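Local coordinates for peptidoglycan N-acetylglucosamine deacetylase (Agathobacter rectalis, PDB 5JMU), which probably removes acetyl groups from N-acetylglucosamine of peptidoglycan, as a zinc-binding catalytic domain of the polysaccharide deacetylase (NodB homology) family, at residues A[169-172]-A[173-177]; A[194-197]-A[198-202]. All coordinates share one frame; numbering follows the deposited sequence.

Contact 1 of 2, residues A[169-172]-A[173-177]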
loop_
_atom_site.group_PDB
_atom_site.type_symbol
_atom_site.label_atom_id
_atom_site.label_comp_id
_atom_site.label_asym_id
_atom_site.label_seq_id
_atom_site.Cartn_x
_atom_site.Cartn_y
_atom_site.Cartn_z
ATOM N N GLN A 169 -5.258 -14.840 11.081
ATOM C CA GLN A 169 -6.593 -15.356 10.801
ATOM C C GLN A 169 -7.405 -14.360 9.972
ATOM O O GLN A 169 -8.156 -14.759 9.098
ATOM C CB GLN A 169 -7.344 -15.673 12.095
ATOM C CG GLN A 169 -6.724 -16.853 12.829
ATOM C CD GLN A 169 -6.550 -18.051 11.915
ATOM O OE1 GLN A 169 -7.478 -18.427 11.187
ATOM N NE2 GLN A 169 -5.357 -18.652 11.933
ATOM N N ASN A 170 -7.219 -13.064 10.215
ATOM C CA ASN A 170 -7.978 -12.061 9.463
ATOM C C ASN A 170 -7.590 -12.066 7.997
ATOM O O ASN A 170 -8.448 -12.003 7.110
ATOM C CB ASN A 170 -7.736 -10.656 10.014
ATOM C CG ASN A 170 -8.449 -10.411 11.330
ATOM O OD1 ASN A 170 -9.409 -11.111 11.658
ATOM N ND2 ASN A 170 -7.996 -9.416 12.082
ATOM N N VAL A 171 -6.287 -12.166 7.728
ATOM C CA VAL A 171 -5.835 -12.114 6.339
ATOM C C VAL A 171 -6.226 -13.412 5.608
ATOM O O VAL A 171 -6.758 -13.381 4.485
ATOM C CB VAL A 171 -4.336 -11.878 6.260
ATOM C CG1 VAL A 171 -3.808 -12.011 4.796
ATOM C CG2 VAL A 171 -4.036 -10.486 6.794
ATOM N N ILE A 172 -6.031 -14.552 6.257
ATOM C CA ILE A 172 -6.348 -15.830 5.615
ATOM C C ILE A 172 -7.843 -15.941 5.340
ATOM O O ILE A 172 -8.283 -16.377 4.269
ATOM C CB ILE A 172 -5.854 -16.989 6.504
ATOM C CG1 ILE A 172 -4.317 -17.074 6.441
ATOM C CG2 ILE A 172 -6.570 -18.315 6.134
ATOM C CD1 ILE A 172 -3.740 -18.085 7.514
ATOM N N SER A 173 -8.664 -15.531 6.296
ATOM C CA SER A 173 -10.097 -15.580 6.018
ATOM C C SER A 173 -10.517 -14.531 4.970
ATOM O O SER A 173 -11.341 -14.847 4.092
ATOM C CB SER A 173 -10.899 -15.417 7.312
ATOM O OG SER A 173 -10.630 -14.185 7.916
ATOM N N GLY A 174 -9.972 -13.310 5.008
ATOM C CA GLY A 174 -10.341 -12.339 3.978
ATOM C C GLY A 174 -9.941 -12.691 2.542
ATOM O O GLY A 174 -10.675 -12.409 1.585
ATOM N N VAL A 175 -8.767 -13.300 2.371
ATOM C CA VAL A 175 -8.284 -13.688 1.044
ATOM C C VAL A 175 -9.219 -14.675 0.373
ATOM O O VAL A 175 -9.362 -14.690 -0.847
ATOM C CB VAL A 175 -6.848 -14.259 1.170
ATOM C CG1 VAL A 175 -6.500 -15.211 0.050
ATOM C CG2 VAL A 175 -5.826 -13.091 1.275
ATOM N N GLN A 176 -9.854 -15.527 1.180
ATOM C CA GLN A 176 -10.693 -16.569 0.597
ATOM C C GLN A 176 -11.975 -16.016 -0.014
ATOM O O GLN A 176 -12.697 -16.746 -0.704
ATOM C CB GLN A 176 -11.026 -17.621 1.649
ATOM C CG GLN A 176 -9.779 -18.432 2.030
ATOM C CD GLN A 176 -10.073 -19.404 3.126
ATOM O OE1 GLN A 176 -10.786 -20.386 2.915
ATOM N NE2 GLN A 176 -9.577 -19.123 4.320
ATOM N N SER A 177 -12.258 -14.749 0.240
ATOM C CA SER A 177 -13.406 -14.105 -0.369
ATOM C C SER A 177 -13.159 -13.637 -1.787
ATOM O O SER A 177 -14.115 -13.248 -2.442
ATOM C CB SER A 177 -13.827 -12.883 0.444
ATOM O OG SER A 177 -14.148 -13.310 1.752
#
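Gln169, Asn170 and Val171 each receive, on the carbonyl oxygen, the backbone N-H four residues on, from Ser173, Gly174 and Val175, at 2.9 to 3.0 Å and N-H...O angles near 160°, the evidence for regular alpha-helix. Ile172 O takes a side-chain donor: NE2 of Gln176 reaches it at 3.0 Å. The hydrogen bond is fairly straight (N-H...O 161°) and the oxygen lies close to the amide plane of Gln176, yet the nitrogen stands above the carbonyl plane of Ile172, so the bond misses the lone-pair direction. Gln176 gets there because its CG is anti to the carbonyl carbon (chi1 -69°) and the extended chain runs back beside Ile172, where Gln176 NE2 lies 3.6 Å from Ile172 CG2. In the conformer given, Ser173 OG lies 2.8 Å from Gln169 O and 3.2 Å from Asn170 O. On the buried side, Val171 CG1 meets Val175 CG2, in the conformer given, loosely at 4.2 Å, and both valines also rest on Val183 of strand 180-186. The amide of Asn170 is held by Ser154 O. Val171 and Val175 thus line the face turned to the sheet, Ile172 packs on Trp202 of helix 196-205, and Gln169 and Ser173 are exposed, the amphipathic pattern of the helix in a beta-alpha-beta crossover, here joining strand 152-153 to strand 180-186 in the NodB-type deacetylase fold.

Contact 2 of 2, residues A[194-197]-A[198-202]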
loop_
_atom_site.group_PDB
_atom_site.type_symbol
_atom_site.label_atom_id
_atom_site.label_comp_id
_atom_site.label_asym_id
_atom_site.label_seq_id
_atom_site.Cartn_x
_atom_site.Cartn_y
_atom_site.Cartn_z
ATOM N N ASN A 194 4.931 -9.589 12.151
ATOM C CA ASN A 194 5.256 -10.935 12.630
ATOM C C ASN A 194 4.243 -11.985 12.143
ATOM O O ASN A 194 4.459 -13.190 12.309
ATOM C CB ASN A 194 5.334 -10.960 14.166
ATOM C CG ASN A 194 6.604 -10.322 14.694
ATOM O OD1 ASN A 194 7.544 -10.061 13.931
ATOM N ND2 ASN A 194 6.653 -10.106 16.012
ATOM N N ALA A 195 3.147 -11.518 11.552
ATOM C CA ALA A 195 2.138 -12.403 10.989
ATOM C C ALA A 195 2.469 -12.853 9.562
ATOM O O ALA A 195 1.897 -13.798 9.045
ATOM C CB ALA A 195 0.778 -11.692 10.988
ATOM N N VAL A 196 3.379 -12.145 8.908
ATOM C CA VAL A 196 3.525 -12.314 7.460
ATOM C C VAL A 196 4.034 -13.724 7.109
ATOM O O VAL A 196 3.547 -14.349 6.142
ATOM C CB VAL A 196 4.471 -11.245 6.888
ATOM C CG1 VAL A 196 4.852 -11.562 5.423
ATOM C CG2 VAL A 196 3.794 -9.859 6.992
ATOM N N GLU A 197 4.946 -14.256 7.924
ATOM C CA GLU A 197 5.445 -15.598 7.644
ATOM C C GLU A 197 4.343 -16.682 7.568
ATOM O O GLU A 197 4.276 -17.483 6.607
ATOM C CB GLU A 197 6.525 -15.998 8.677
ATOM C CG GLU A 197 7.054 -17.408 8.436
ATOM C CD GLU A 197 8.368 -17.693 9.167
ATOM O OE1 GLU A 197 8.549 -17.222 10.311
ATOM O OE2 GLU A 197 9.212 -18.399 8.590
ATOM N N GLN A 198 3.465 -16.722 8.569
ATOM C CA GLN A 198 2.374 -17.690 8.557
ATOM C C GLN A 198 1.389 -17.425 7.426
ATOM O O GLN A 198 0.863 -18.383 6.853
ATOM C CB GLN A 198 1.643 -17.666 9.872
ATOM C CG GLN A 198 2.362 -18.386 10.975
ATOM C CD GLN A 198 1.701 -18.029 12.298
ATOM O OE1 GLN A 198 0.745 -18.686 12.729
ATOM N NE2 GLN A 198 2.167 -16.962 12.926
ATOM N N ILE A 199 1.155 -16.142 7.096
ATOM C CA ILE A 199 0.275 -15.810 5.981
ATOM C C ILE A 199 0.844 -16.377 4.669
ATOM O O ILE A 199 0.112 -16.990 3.880
ATOM C CB ILE A 199 0.078 -14.268 5.890
ATOM C CG1 ILE A 199 -0.820 -13.795 7.052
ATOM C CG2 ILE A 199 -0.554 -13.851 4.555
ATOM C CD1 ILE A 199 -0.706 -12.237 7.316
ATOM N N ILE A 200 2.139 -16.191 4.440
ATOM C CA ILE A 200 2.775 -16.741 3.242
ATOM C C ILE A 200 2.759 -18.288 3.249
ATOM O O ILE A 200 2.448 -18.914 2.202
ATOM C CB ILE A 200 4.202 -16.224 3.084
ATOM C CG1 ILE A 200 4.175 -14.716 2.754
ATOM C CG2 ILE A 200 4.901 -16.995 1.931
ATOM C CD1 ILE A 200 5.556 -14.058 2.875
ATOM N N GLN A 201 3.088 -18.891 4.383
ATOM C CA GLN A 201 3.052 -20.345 4.458
ATOM C C GLN A 201 1.666 -20.866 4.077
ATOM O O GLN A 201 1.542 -21.802 3.279
ATOM C CB GLN A 201 3.402 -20.830 5.867
ATOM C CG GLN A 201 4.894 -20.626 6.178
ATOM C CD GLN A 201 5.256 -20.927 7.628
ATOM O OE1 GLN A 201 4.481 -20.703 8.540
ATOM N NE2 GLN A 201 6.456 -21.410 7.830
ATOM N N TRP A 202 0.636 -20.259 4.650
ATOM C CA TRP A 202 -0.719 -20.714 4.348
ATOM C C TRP A 202 -1.059 -20.503 2.865
ATOM O O TRP A 202 -1.581 -21.405 2.189
ATOM C CB TRP A 202 -1.750 -19.994 5.230
ATOM C CG TRP A 202 -3.128 -20.453 4.918
ATOM C CD1 TRP A 202 -3.795 -21.525 5.472
ATOM C CD2 TRP A 202 -4.012 -19.888 3.951
ATOM N NE1 TRP A 202 -5.032 -21.649 4.895
ATOM C CE2 TRP A 202 -5.200 -20.645 3.978
ATOM C CE3 TRP A 202 -3.926 -18.789 3.089
ATOM C CZ2 TRP A 202 -6.285 -20.350 3.136
ATOM C CZ3 TRP A 202 -4.994 -18.501 2.271
ATOM C CH2 TRP A 202 -6.152 -19.260 2.308
HETATM O O HOH W 1 4.001 -15.674 11.322
#
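Val196 and Ile200 make the tightest apolar contact here, with CG1 of the valine 3.6 Å from CD1 of the isoleucine as the two side chains pass at a slant. The isoleucine's CG1 stands anti to its carbonyl carbon (chi1 -68°), which sends the branch back down the helix over Val196 O and on to the valine methyl. On the neighbouring flank of the helix, Ile199 CD1 reaches back in the same manner to Ala195 CB at 4.0 Å. On the outer face Gln201 lays its chain over the Glu197 carbonyl, Gln201 CG being 3.2 Å from Glu197 O, while Gln201 CD lies 4.0 Å from Glu197 CG. The carboxylate itself is engaged elsewhere, OE2 forming a salt bridge with Lys43 and a hydrogen bond with Tyr44, so its charge is probably offset by the lysine.

Behind these side chains the backbone sets the spacing: Ile199 N to Ala195 O, Ile200 N to Val196 O and Gln201 N to Glu197 O are hydrogen bonds with N-H...O angles of 161° to 167°. Water 1 bridges two backbone atoms, donating to Asn194 O at 2.7 Å and accepting from Gln198 N at 3.0 Å. Further out, Val196 and Ile200 pack on Leu41 of helix 34-43, and they meet strand 21-27 at Phe26 and Leu24 respectively. With Ile200 cut back to an alanine, Val196 CG1 is likely to lose its CD1 neighbour, and Leu24 and Leu41 part of their apolar cover. With Val196 and Ile200 on strand 21-27 and helix 34-43 and Gln201 exposed, helix 196-205 is amphipathic, laid against the parallel sheet of the NodB-type fold.

Contacts 1 and 2 come from two helices, 164-175 and 196-205, separated in the chain by strand 180-186 and the short helix 190-193; their centres are 12 Å apart and they touch directly. Val171 CG1 lies 3.7 Å from Ile199 CG2, which joins the two apolar faces. Trp202 extends the interface: its CE2 is 3.5 Å from Ile172 CG2, and its CZ2 is 3.7 Å from NE2 of Gln176, the amide that holds Ile172 O. This indole thus borders the bonded Ile172-Gln176 pair. Both contacts lie away from the zinc site of Asp28, His76 and His80; together they pack helix 164-175 against helix 196-205.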